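PDB 2WNH: 3-phytase, which probably hydrolyses phytate (inositol hexakisphosphate) at its 3-phosphate as a member of the histidine acid phosphatase family. Local coordinates for residues G26-T31 with M210-R215; V93-L98 with A103-L108; K172-Q177 with G230-A235; L222-L227 with D347-Q352. The protein carries 3 engineered substitutions. All coordinates share one frame; numbering follows the deposited sequence.

Interaction 1: residues G26-T31 with M210-R215; sequences GIRPPT and MVETLR
P30 and T213 meet where the RHGxRxP signature of the histidine acid phosphatases, here running through R28 and P30, passes over helix 204-219. The two side chains cross at about a right angle, with P30 CD 4.1 Å from T213 CG2 and P30 CB also lying close to T213 OG1. With chi1 at -56°, that hydroxyl sits beside its own backbone N, where it bonds back to the carbonyl of N209 one helical turn earlier. R28 adds the second half of the contact: its NH2 lies 4.0 Å from E212 CG, so it meets the aliphatic part of the glutamate and not the charge. The carboxylate is taken by others. R215 grips it side-on, NH2 to OE1 and NE to OE2, and R24 of the same signature makes a further salt bridge to OE2. In this family the signature is known for its part in binding the substrate phosphate. Within the loop, R28 NH1 bonds P29 O at 3.0 Å, from above the carbonyl plane. The same NH1 donates to a water in the guanidinium plane at 2.9 Å, and this water in turn donates to T213 OG1, again at 2.9 Å.

Interaction 2: residues V93-L98 with A103-L108; sequences VRASPL and ATAQAL
A95, the last residue of strand 91-95, brings its CA to 6.2 Å from the CA of A105 on helix 99-112, the nearest pair of CA atoms across the two segments. The chain leaves the strand at S96, turns through P97 and enters the helix just after L98, which occupies the N-cap position. This strand-turn-helix connection is part of the alpha/beta fold of the histidine phosphatases: the helix comes back against one face of the sheet its own strand has just helped to build. Alternation along the strand decides who takes part. V93 and A95 point at the helix, while R94 between them points away from it.

The contact is made by methyl groups. A105 CB touches both V93 CG1 at 3.7 Å and A95 CB at 3.8 Å. Those two partners are 5.3 Å apart, CG1 of V93 to CB of A95, and the lines from A105 CB to them open at about 90°, so the helix methyl rests in the notch between two successive inward-facing strand residues. V93 has CG1 anti to its N (chi1 -177°), which directs that branch to A105 and leaves CG2 5.9 Å from the same CB.

A105 also packs on V288 of strand 284-289, the parallel neighbour of strand 91-95. L108, a turn further along, touches L286 of that strand as well as V64 of helix 58-77, and A107 meets Y61 and V64, so helix 99-112 packs against both the sheet and helix 58-77.

Interaction 3: residues K172-Q177 with G230-A235; sequences KQAVCQ and GKIAQA
K231 lays the root of its side chain on the end of helix 165-175, against A174. Its CB is 4.0 Å from both A174 CA and A174 O. CG comes a little nearer, 3.8 Å from A174 O, and also touches the carbonyl of Q173. Then the chain bends at chi2 (-68°): CD and CE skirt that second carbonyl, each 4.3 Å from Q173 O, and NZ runs on to 5.4 Å from it, too far for a bond. A positive charge beside the carbonyls of a helix C-terminus would probably be electrostatically favourable all the same.

This is the mostly helical part of the histidine phosphatase fold, and the loop containing K231 leads from helix 204-219 to helix 235-239. The helix ends at V175: C176, bonded from its N to K172 O, leaves helical geometry and is tied to C182 by a disulfide. Beneath the lysine the next loop residue works on the buried side, with I232 CD1 3.9 Å from the methyl of A174 and its CG1 almost as close. I232 also packs on I238 of helix 235-239, whose Q237 takes the carbonyl of K231 through NE2.

Interaction 4: residues L222-L227 with D347-Q352; sequences LPLSQL and DLRRLQ
The C-terminal turn of helix 345-349 sends R349 across to the loop at L222, just ahead of a Schellman motif that closes the helix. In that motif L351 has a positive phi, while Q352 N bonds D347 O at 2.9 Å and L351 N reaches back to L348 O. R349 itself runs nearly straight from CA, with CG anti to the backbone N (chi1 -173°) and the rest extended to NE, which is what lets it span the gap; the nearest CA atoms, those of L222 and R349, are 8.5 Å apart.

At the far end the guanidinium meets one carbonyl oxygen with both terminal nitrogens. NH2 donates to L222 O at 2.9 Å with an N-H...O angle of 146°, its nitrogen tilted 27° from the carbonyl plane. NH1 makes a weak second bond to the same oxygen at 3.3 Å. L224 comes across the arginine at about a right angle and sets its CD2 3.6 Å from NH2.

L222 and L224 belong to the loop that follows helix 204-219 in the histidine phosphatase fold, folded here into tight turns by Q226 N to P223 O and L227 N to L224 O. The final residues of that helix hold the arginine too: W218 makes a cation-pi interaction with it and accepts from NH1 through its backbone oxygen. NE is used across the subunit boundary, donating to the carbonyl of G115 of the second subunit, and R349 also packs on G117 of that subunit.

Interaction 1 touches all three others. Its signature loop bonds to interaction 2 through G26 N and T104 OG1 (2.8 Å), joining it to helix 99-112. Its helix reaches interaction 3, where L214 CD1 is 4.0 Å from V175 CG1, and touches L227 of interaction 4. Interactions 3 and 4 share one loop, pinned by G230 N to L224 O at 3.0 Å. The centres of 2 and 3 are about 33 Å apart, while 2 and 4 both touch the second subunit. Interaction 1 holds part of the family's probable phosphate-binding signature, and S96 of interaction 2 bonds H290. A glycerol, probably from the crystallisation liquor, lies about 4 Å from the L222 side chain of interaction 4.

Interaction 1: residues G26-T31 with M210-R215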
loop_
_atom_site.group_PDB
_atom_site.type_symbol
_atom_site.label_atom_id
_atom_site.label_comp_id
_atom_site.label_asym_id
_atom_site.label_seq_id
_atom_site.Cartn_x
_atom_site.Cartn_y
_atom_site.Cartn_z
ATOM N N GLY B 26 -7.587 -21.596 16.840
ATOM C CA GLY B 26 -8.797 -20.853 16.499
ATOM C C GLY B 26 -10.029 -21.744 16.430
ATOM O O GLY B 26 -9.992 -22.924 16.808
ATOM N N ILE B 27 -11.125 -21.161 15.952
ATOM C CA ILE B 27 -12.417 -21.856 15.884
ATOM C C ILE B 27 -12.360 -23.169 15.093
ATOM O O ILE B 27 -11.795 -23.235 14.006
ATOM C CB ILE B 27 -13.502 -20.917 15.301
ATOM C CG1 ILE B 27 -13.605 -19.638 16.153
ATOM C CG2 ILE B 27 -14.861 -21.649 15.138
ATOM C CD1 ILE B 27 -14.227 -18.479 15.403
ATOM N N ARG B 28 -12.930 -24.230 15.680
ATOM C CA ARG B 28 -13.074 -25.541 15.014
ATOM C C ARG B 28 -14.524 -26.011 15.203
ATOM O O ARG B 28 -15.192 -25.562 16.148
ATOM C CB ARG B 28 -12.166 -26.597 15.675
ATOM C CG ARG B 28 -12.284 -26.634 17.194
ATOM C CD ARG B 28 -11.810 -27.990 17.739
ATOM N NE ARG B 28 -11.997 -28.061 19.187
ATOM C CZ ARG B 28 -13.172 -28.248 19.788
ATOM N NH1 ARG B 28 -14.291 -28.429 19.079
ATOM N NH2 ARG B 28 -13.221 -28.277 21.121
ATOM N N PRO B 29 -14.992 -26.927 14.323
ATOM C CA PRO B 29 -16.266 -27.616 14.604
ATOM C C PRO B 29 -15.998 -28.568 15.764
ATOM O O PRO B 29 -14.840 -28.720 16.184
ATOM C CB PRO B 29 -16.522 -28.422 13.326
ATOM C CG PRO B 29 -15.585 -27.797 12.267
ATOM C CD PRO B 29 -14.380 -27.406 13.078
ATOM N N PRO B 30 -17.046 -29.249 16.271
ATOM C CA PRO B 30 -16.784 -30.269 17.291
ATOM C C PRO B 30 -15.743 -31.269 16.789
ATOM O O PRO B 30 -15.636 -31.504 15.593
ATOM C CB PRO B 30 -18.158 -30.978 17.439
ATOM C CG PRO B 30 -18.936 -30.591 16.228
ATOM C CD PRO B 30 -18.472 -29.186 15.909
ATOM N N THR B 31 -14.985 -31.892 17.681
ATOM C CA THR B 31 -14.156 -33.006 17.249
ATOM C C THR B 31 -15.058 -34.208 16.951
ATOM O O THR B 31 -16.219 -34.218 17.336
ATOM C CB THR B 31 -13.167 -33.413 18.320
ATOM O OG1 THR B 31 -13.904 -33.925 19.428
ATOM C CG2 THR B 31 -12.340 -32.206 18.800
ATOM N N MET B 210 -21.202 -29.766 24.853
ATOM C CA MET B 210 -22.303 -29.088 24.164
ATOM C C MET B 210 -22.136 -27.566 24.192
ATOM O O MET B 210 -22.284 -26.912 23.168
ATOM C CB MET B 210 -23.656 -29.495 24.768
ATOM C CG MET B 210 -24.059 -30.909 24.431
ATOM S SD MET B 210 -25.645 -31.286 25.244
ATOM C CE MET B 210 -25.072 -32.040 26.724
ATOM N N VAL B 211 -21.842 -27.017 25.370
ATOM C CA VAL B 211 -21.636 -25.576 25.550
ATOM C C VAL B 211 -20.454 -25.053 24.716
ATOM O O VAL B 211 -20.577 -24.023 24.070
ATOM C CB VAL B 211 -21.479 -25.225 27.040
ATOM C CG1 VAL B 211 -20.980 -23.780 27.236
ATOM C CG2 VAL B 211 -22.815 -25.447 27.758
ATOM N N GLU B 212 -19.334 -25.767 24.717
ATOM C CA GLU B 212 -18.206 -25.397 23.826
ATOM C C GLU B 212 -18.630 -25.366 22.353
ATOM O O GLU B 212 -18.305 -24.414 21.632
ATOM C CB GLU B 212 -17.025 -26.340 24.018
ATOM C CG GLU B 212 -15.750 -25.931 23.227
ATOM C CD GLU B 212 -15.104 -24.626 23.708
ATOM O OE1 GLU B 212 -15.165 -24.299 24.918
ATOM O OE2 GLU B 212 -14.492 -23.930 22.856
ATOM N N THR B 213 -19.353 -26.394 21.915
ATOM C CA THR B 213 -19.835 -26.452 20.523
ATOM C C THR B 213 -20.737 -25.251 20.172
ATOM O O THR B 213 -20.610 -24.660 19.083
ATOM C CB THR B 213 -20.565 -27.787 20.242
ATOM O OG1 THR B 213 -19.693 -28.887 20.555
ATOM C CG2 THR B 213 -21.015 -27.873 18.779
ATOM N N LEU B 214 -21.639 -24.898 21.084
ATOM C CA LEU B 214 -22.505 -23.737 20.873
ATOM C C LEU B 214 -21.688 -22.447 20.849
ATOM O O LEU B 214 -21.903 -21.597 19.985
ATOM C CB LEU B 214 -23.621 -23.688 21.924
ATOM C CG LEU B 214 -24.569 -24.899 21.876
ATOM C CD1 LEU B 214 -25.504 -24.822 23.066
ATOM C CD2 LEU B 214 -25.378 -24.971 20.586
ATOM N N ARG B 215 -20.750 -22.311 21.794
ATOM C CA ARG B 215 -19.879 -21.134 21.836
ATOM C C ARG B 215 -19.068 -20.999 20.554
ATOM O O ARG B 215 -18.926 -19.895 20.005
ATOM C CB ARG B 215 -18.921 -21.207 23.034
ATOM C CG ARG B 215 -17.892 -20.055 23.057
ATOM C CD ARG B 215 -16.562 -20.479 22.384
ATOM N NE ARG B 215 -15.751 -21.237 23.343
ATOM C CZ ARG B 215 -15.137 -20.688 24.386
ATOM N NH1 ARG B 215 -15.208 -19.382 24.599
ATOM N NH2 ARG B 215 -14.452 -21.448 25.234
HETATM O O HOH W 1 -16.870 -28.461 20.416
#

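Interaction 2: residues V93-L98 with A103-L108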
loop_
_atom_site.group_PDB
_atom_site.type_symbol
_atom_site.label_atom_id
_atom_site.label_comp_id
_atom_site.label_asym_id
_atom_site.label_seq_id
_atom_site.Cartn_x
_atom_site.Cartn_y
_atom_site.Cartn_z
ATOM N N VAL B 93 8.201 -20.164 15.985
ATOM C CA VAL B 93 6.829 -20.661 16.185
ATOM C C VAL B 93 6.819 -22.170 16.291
ATOM O O VAL B 93 7.260 -22.878 15.369
ATOM C CB VAL B 93 5.885 -20.210 15.038
ATOM C CG1 VAL B 93 4.462 -20.670 15.322
ATOM C CG2 VAL B 93 5.932 -18.671 14.868
ATOM N N ARG B 94 6.319 -22.667 17.427
ATOM C CA ARG B 94 6.194 -24.104 17.653
ATOM C C ARG B 94 4.716 -24.451 17.922
ATOM O O ARG B 94 4.126 -23.994 18.898
ATOM C CB ARG B 94 7.086 -24.527 18.832
ATOM C CG ARG B 94 6.987 -26.031 19.132
ATOM C CD ARG B 94 8.194 -26.518 19.906
ATOM N NE ARG B 94 7.987 -27.861 20.463
ATOM C CZ ARG B 94 8.960 -28.548 21.038
ATOM N NH1 ARG B 94 10.194 -28.029 21.062
ATOM N NH2 ARG B 94 8.715 -29.744 21.575
ATOM N N ALA B 95 4.131 -25.208 17.002
ATOM C CA ALA B 95 2.729 -25.612 17.069
ATOM C C ALA B 95 2.598 -27.080 17.419
ATOM O O ALA B 95 3.367 -27.920 16.937
ATOM C CB ALA B 95 2.032 -25.344 15.742
ATOM N N SER B 96 1.574 -27.394 18.215
ATOM C CA SER B 96 1.121 -28.776 18.378
ATOM C C SER B 96 0.850 -29.383 16.972
ATOM O O SER B 96 0.386 -28.663 16.063
ATOM C CB SER B 96 -0.137 -28.778 19.250
ATOM O OG SER B 96 -0.810 -30.008 19.114
ATOM N N PRO B 97 1.187 -30.684 16.760
ATOM C CA PRO B 97 1.142 -31.208 15.386
ATOM C C PRO B 97 -0.240 -31.409 14.764
ATOM O O PRO B 97 -0.308 -31.736 13.567
ATOM C CB PRO B 97 1.920 -32.547 15.481
ATOM C CG PRO B 97 1.785 -32.967 16.893
ATOM C CD PRO B 97 1.714 -31.681 17.720
ATOM N N LEU B 98 -1.315 -31.183 15.515
ATOM C CA LEU B 98 -2.673 -31.310 14.955
ATOM C C LEU B 98 -2.858 -30.239 13.873
ATOM O O LEU B 98 -2.230 -29.166 13.929
ATOM C CB LEU B 98 -3.760 -31.162 16.035
ATOM C CG LEU B 98 -4.040 -32.390 16.912
ATOM C CD1 LEU B 98 -2.948 -32.540 17.943
ATOM C CD2 LEU B 98 -5.377 -32.269 17.606
ATOM N N ALA B 103 -2.494 -24.808 11.617
ATOM C CA ALA B 103 -3.113 -23.783 10.771
ATOM C C ALA B 103 -3.272 -22.470 11.564
ATOM O O ALA B 103 -3.114 -21.385 11.005
ATOM C CB ALA B 103 -4.451 -24.266 10.239
ATOM N N THR B 104 -3.558 -22.567 12.853
ATOM C CA THR B 104 -3.656 -21.381 13.711
ATOM C C THR B 104 -2.303 -20.645 13.803
ATOM O O THR B 104 -2.226 -19.395 13.699
ATOM C CB THR B 104 -4.144 -21.759 15.128
ATOM O OG1 THR B 104 -5.492 -22.235 15.034
ATOM C CG2 THR B 104 -4.087 -20.559 16.065
ATOM N N ALA B 105 -1.240 -21.422 13.980
ATOM C CA ALA B 105 0.115 -20.863 13.990
ATOM C C ALA B 105 0.413 -20.147 12.662
ATOM O O ALA B 105 0.957 -19.048 12.677
ATOM C CB ALA B 105 1.126 -21.964 14.254
ATOM N N GLN B 106 0.094 -20.781 11.533
ATOM C CA GLN B 106 0.222 -20.106 10.228
ATOM C C GLN B 106 -0.571 -18.794 10.177
ATOM O O GLN B 106 -0.032 -17.764 9.750
ATOM C CB GLN B 106 -0.216 -21.039 9.090
ATOM C CG GLN B 106 0.718 -22.248 8.903
ATOM C CD GLN B 106 0.215 -23.161 7.823
ATOM O OE1 GLN B 106 0.996 -23.713 7.018
ATOM N NE2 GLN B 106 -1.086 -23.319 7.775
ATOM N N ALA B 107 -1.822 -18.821 10.642
ATOM C CA ALA B 107 -2.670 -17.615 10.650
ATOM C C ALA B 107 -2.059 -16.473 11.448
ATOM O O ALA B 107 -2.126 -15.311 11.012
ATOM C CB ALA B 107 -4.090 -17.939 11.151
ATOM N N LEU B 108 -1.455 -16.774 12.602
ATOM C CA LEU B 108 -0.896 -15.710 13.432
ATOM C C LEU B 108 0.249 -14.999 12.737
ATOM O O LEU B 108 0.280 -13.769 12.770
ATOM C CB LEU B 108 -0.372 -16.254 14.771
ATOM C CG LEU B 108 -1.511 -16.536 15.761
ATOM C CD1 LEU B 108 -1.061 -17.381 16.976
ATOM C CD2 LEU B 108 -2.147 -15.230 16.284
#

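Interaction 3: residues K172-Q177 with G230-A235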
loop_
_atom_site.group_PDB
_atom_site.type_symbol
_atom_site.label_atom_id
_atom_site.label_comp_id
_atom_site.label_asym_id
_atom_site.label_seq_id
_atom_site.Cartn_x
_atom_site.Cartn_y
_atom_site.Cartn_z
ATOM N N LYS B 172 -30.905 -27.131 28.216
ATOM C CA LYS B 172 -31.978 -28.032 27.786
ATOM C C LYS B 172 -32.899 -27.348 26.784
ATOM O O LYS B 172 -33.215 -27.920 25.735
ATOM C CB LYS B 172 -32.785 -28.533 28.993
ATOM C CG LYS B 172 -33.612 -29.771 28.687
ATOM C CD LYS B 172 -34.362 -30.257 29.916
ATOM C CE LYS B 172 -35.008 -31.622 29.674
ATOM N NZ LYS B 172 -35.318 -32.325 30.969
ATOM N N GLN B 173 -33.309 -26.123 27.105
ATOM C CA GLN B 173 -34.160 -25.311 26.215
ATOM C C GLN B 173 -33.568 -25.131 24.817
ATOM O O GLN B 173 -34.301 -25.103 23.820
ATOM C CB GLN B 173 -34.391 -23.933 26.816
ATOM C CG GLN B 173 -35.358 -23.902 27.981
ATOM C CD GLN B 173 -35.358 -22.564 28.715
ATOM O OE1 GLN B 173 -35.814 -22.474 29.854
ATOM N NE2 GLN B 173 -34.844 -21.523 28.069
ATOM N N ALA B 174 -32.243 -25.001 24.748
ATOM C CA ALA B 174 -31.564 -24.738 23.480
ATOM C C ALA B 174 -31.414 -25.995 22.632
ATOM O O ALA B 174 -31.517 -25.925 21.402
ATOM C CB ALA B 174 -30.180 -24.095 23.737
ATOM N N VAL B 175 -31.180 -27.138 23.276
ATOM C CA VAL B 175 -30.719 -28.343 22.562
ATOM C C VAL B 175 -31.676 -29.550 22.513
ATOM O O VAL B 175 -31.504 -30.453 21.682
ATOM C CB VAL B 175 -29.299 -28.812 23.029
ATOM C CG1 VAL B 175 -28.302 -27.639 23.039
ATOM C CG2 VAL B 175 -29.357 -29.489 24.408
ATOM N N CYS B 176 -32.673 -29.573 23.393
ATOM C CA CYS B 176 -33.584 -30.721 23.447
ATOM C C CYS B 176 -34.818 -30.506 22.594
ATOM O O CYS B 176 -35.385 -29.415 22.583
ATOM C CB CYS B 176 -33.963 -31.045 24.892
ATOM S SG CYS B 176 -32.526 -31.555 25.874
ATOM N N GLN B 177 -35.210 -31.546 21.858
ATOM C CA GLN B 177 -36.433 -31.511 21.063
ATOM C C GLN B 177 -37.656 -31.629 21.952
ATOM O O GLN B 177 -37.678 -32.441 22.886
ATOM C CB GLN B 177 -36.459 -32.649 20.053
ATOM C CG GLN B 177 -35.410 -32.565 18.984
ATOM C CD GLN B 177 -35.582 -33.628 17.928
ATOM O OE1 GLN B 177 -36.390 -33.479 17.011
ATOM N NE2 GLN B 177 -34.815 -34.708 18.040
ATOM N N GLY B 230 -32.220 -22.422 15.903
ATOM C CA GLY B 230 -32.880 -21.129 16.049
ATOM C C GLY B 230 -33.176 -20.671 17.466
ATOM O O GLY B 230 -33.699 -19.595 17.653
ATOM N N LYS B 231 -32.793 -21.454 18.470
ATOM C CA LYS B 231 -33.145 -21.135 19.855
ATOM C C LYS B 231 -32.227 -20.094 20.520
ATOM O O LYS B 231 -32.578 -19.517 21.565
ATOM C CB LYS B 231 -33.210 -22.419 20.703
ATOM C CG LYS B 231 -34.166 -23.512 20.200
ATOM C CD LYS B 231 -35.614 -23.091 20.307
ATOM C CE LYS B 231 -36.556 -24.294 20.213
ATOM N NZ LYS B 231 -37.973 -23.841 20.016
ATOM N N ILE B 232 -31.042 -19.882 19.943
ATOM C CA ILE B 232 -30.088 -18.903 20.478
ATOM C C ILE B 232 -29.859 -17.805 19.452
ATOM O O ILE B 232 -29.434 -18.077 18.333
ATOM C CB ILE B 232 -28.736 -19.544 20.896
ATOM C CG1 ILE B 232 -28.951 -20.485 22.102
ATOM C CG2 ILE B 232 -27.701 -18.445 21.224
ATOM C CD1 ILE B 232 -27.739 -21.302 22.514
ATOM N N ALA B 233 -30.136 -16.574 19.849
ATOM C CA ALA B 233 -30.089 -15.455 18.916
ATOM C C ALA B 233 -29.239 -14.265 19.370
ATOM O O ALA B 233 -29.027 -13.327 18.604
ATOM C CB ALA B 233 -31.496 -15.010 18.596
ATOM N N GLN B 234 -28.778 -14.274 20.616
ATOM C CA GLN B 234 -27.882 -13.228 21.096
ATOM C C GLN B 234 -26.731 -13.782 21.926
ATOM O O GLN B 234 -26.835 -14.878 22.475
ATOM C CB GLN B 234 -28.636 -12.150 21.878
ATOM C CG GLN B 234 -29.647 -12.676 22.879
ATOM C CD GLN B 234 -30.480 -11.562 23.505
ATOM O OE1 GLN B 234 -31.705 -11.531 23.358
ATOM N NE2 GLN B 234 -29.817 -10.640 24.205
ATOM N N ALA B 235 -25.646 -13.010 21.999
ATOM C CA ALA B 235 -24.419 -13.423 22.688
ATOM C C ALA B 235 -24.656 -13.731 24.169
ATOM O O ALA B 235 -24.039 -14.638 24.729
ATOM C CB ALA B 235 -23.314 -12.358 22.532
#

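Interaction 4: residues L222-L227 with D347-Q352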
loop_
_atom_site.group_PDB
_atom_site.type_symbol
_atom_site.label_atom_id
_atom_site.label_comp_id
_atom_site.label_asym_id
_atom_site.label_seq_id
_atom_site.Cartn_x
_atom_site.Cartn_y
_atom_site.Cartn_z
ATOM N N LEU B 222 -22.051 -19.124 12.338
ATOM C CA LEU B 222 -23.057 -20.047 11.779
ATOM C C LEU B 222 -24.416 -19.349 11.748
ATOM O O LEU B 222 -24.732 -18.567 12.651
ATOM C CB LEU B 222 -23.216 -21.302 12.662
ATOM C CG LEU B 222 -22.153 -22.394 12.636
ATOM C CD1 LEU B 222 -22.603 -23.571 13.508
ATOM C CD2 LEU B 222 -21.800 -22.919 11.237
ATOM N N PRO B 223 -25.215 -19.629 10.709
ATOM C CA PRO B 223 -26.625 -19.201 10.721
ATOM C C PRO B 223 -27.289 -19.666 12.006
ATOM O O PRO B 223 -26.967 -20.757 12.478
ATOM C CB PRO B 223 -27.218 -19.950 9.530
ATOM C CG PRO B 223 -26.060 -20.111 8.576
ATOM C CD PRO B 223 -24.860 -20.341 9.468
ATOM N N LEU B 224 -28.199 -18.857 12.555
ATOM C CA LEU B 224 -28.869 -19.198 13.823
ATOM C C LEU B 224 -29.646 -20.509 13.738
ATOM O O LEU B 224 -29.720 -21.262 14.716
ATOM C CB LEU B 224 -29.803 -18.083 14.265
ATOM C CG LEU B 224 -29.162 -16.715 14.556
ATOM C CD1 LEU B 224 -30.231 -15.737 15.003
ATOM C CD2 LEU B 224 -28.012 -16.778 15.576
ATOM N N SER B 225 -30.178 -20.799 12.549
ATOM C CA SER B 225 -30.895 -22.056 12.310
ATOM C C SER B 225 -30.007 -23.288 12.444
ATOM O O SER B 225 -30.508 -24.403 12.614
ATOM C CB SER B 225 -31.552 -22.043 10.924
ATOM O OG SER B 225 -30.565 -22.106 9.899
ATOM N N GLN B 226 -28.690 -23.076 12.385
ATOM C CA GLN B 226 -27.719 -24.151 12.368
ATOM C C GLN B 226 -26.885 -24.187 13.644
ATOM O O GLN B 226 -26.038 -25.064 13.809
ATOM C CB GLN B 226 -26.785 -23.994 11.170
ATOM C CG GLN B 226 -27.430 -24.258 9.815
ATOM C CD GLN B 226 -26.471 -23.987 8.668
ATOM O OE1 GLN B 226 -25.254 -24.147 8.808
ATOM N NE2 GLN B 226 -27.011 -23.564 7.529
ATOM N N LEU B 227 -27.110 -23.215 14.517
ATOM C CA LEU B 227 -26.377 -23.135 15.770
ATOM C C LEU B 227 -27.096 -23.995 16.814
ATOM O O LEU B 227 -26.576 -25.036 17.225
ATOM C CB LEU B 227 -26.218 -21.670 16.231
ATOM C CG LEU B 227 -25.690 -21.450 17.658
ATOM C CD1 LEU B 227 -24.308 -22.097 17.814
ATOM C CD2 LEU B 227 -25.660 -19.981 18.017
ATOM N N ASP B 347 -17.431 -9.924 18.748
ATOM C CA ASP B 347 -16.255 -9.522 17.950
ATOM C C ASP B 347 -15.746 -10.692 17.096
ATOM O O ASP B 347 -15.374 -10.498 15.925
ATOM C CB ASP B 347 -15.158 -8.932 18.849
ATOM C CG ASP B 347 -15.421 -7.446 19.197
ATOM O OD1 ASP B 347 -16.410 -6.845 18.704
ATOM O OD2 ASP B 347 -14.631 -6.874 19.951
ATOM N N LEU B 348 -15.756 -11.902 17.665
ATOM C CA LEU B 348 -15.364 -13.106 16.917
ATOM C C LEU B 348 -16.385 -13.383 15.824
ATOM O O LEU B 348 -16.014 -13.601 14.681
ATOM C CB LEU B 348 -15.262 -14.320 17.848
ATOM C CG LEU B 348 -14.040 -14.275 18.756
ATOM C CD1 LEU B 348 -14.201 -15.328 19.869
ATOM C CD2 LEU B 348 -12.719 -14.487 18.003
ATOM N N ARG B 349 -17.676 -13.343 16.181
ATOM C CA ARG B 349 -18.736 -13.600 15.219
ATOM C C ARG B 349 -18.661 -12.629 14.036
ATOM O O ARG B 349 -18.876 -13.033 12.887
ATOM C CB ARG B 349 -20.109 -13.512 15.896
ATOM C CG ARG B 349 -21.266 -13.949 14.987
ATOM C CD ARG B 349 -22.561 -14.092 15.767
ATOM N NE ARG B 349 -23.683 -14.449 14.890
ATOM C CZ ARG B 349 -24.023 -15.685 14.528
ATOM N NH1 ARG B 349 -23.339 -16.742 14.970
ATOM N NH2 ARG B 349 -25.084 -15.874 13.730
ATOM N N ARG B 350 -18.336 -11.371 14.328
ATOM C CA ARG B 350 -18.313 -10.297 13.306
ATOM C C ARG B 350 -16.970 -10.150 12.574
ATOM O O ARG B 350 -16.833 -9.297 11.680
ATOM C CB ARG B 350 -18.707 -8.960 13.949
ATOM C CG ARG B 350 -20.156 -8.923 14.516
ATOM C CD ARG B 350 -20.374 -7.651 15.324
ATOM N NE ARG B 350 -20.045 -6.484 14.497
ATOM C CZ ARG B 350 -20.898 -5.867 13.681
ATOM N NH1 ARG B 350 -22.157 -6.273 13.583
ATOM N NH2 ARG B 350 -20.489 -4.829 12.967
ATOM N N LEU B 351 -15.984 -10.971 12.933
ATOM C CA LEU B 351 -14.606 -10.802 12.428
ATOM C C LEU B 351 -14.133 -9.355 12.588
ATOM O O LEU B 351 -13.503 -8.774 11.677
ATOM C CB LEU B 351 -14.470 -11.288 10.980
ATOM C CG LEU B 351 -14.650 -12.801 10.776
ATOM C CD1 LEU B 351 -14.559 -13.158 9.310
ATOM C CD2 LEU B 351 -13.584 -13.590 11.585
ATOM N N GLN B 352 -14.427 -8.793 13.762
ATOM C CA GLN B 352 -13.980 -7.440 14.098
ATOM C C GLN B 352 -12.471 -7.422 14.328
ATOM O O GLN B 352 -11.956 -8.229 15.088
ATOM C CB GLN B 352 -14.695 -6.958 15.368
ATOM C CG GLN B 352 -14.180 -5.626 15.931
ATOM C CD GLN B 352 -14.481 -4.475 14.996
ATOM O OE1 GLN B 352 -15.635 -4.267 14.620
ATOM N NE2 GLN B 352 -13.443 -3.753 14.575
#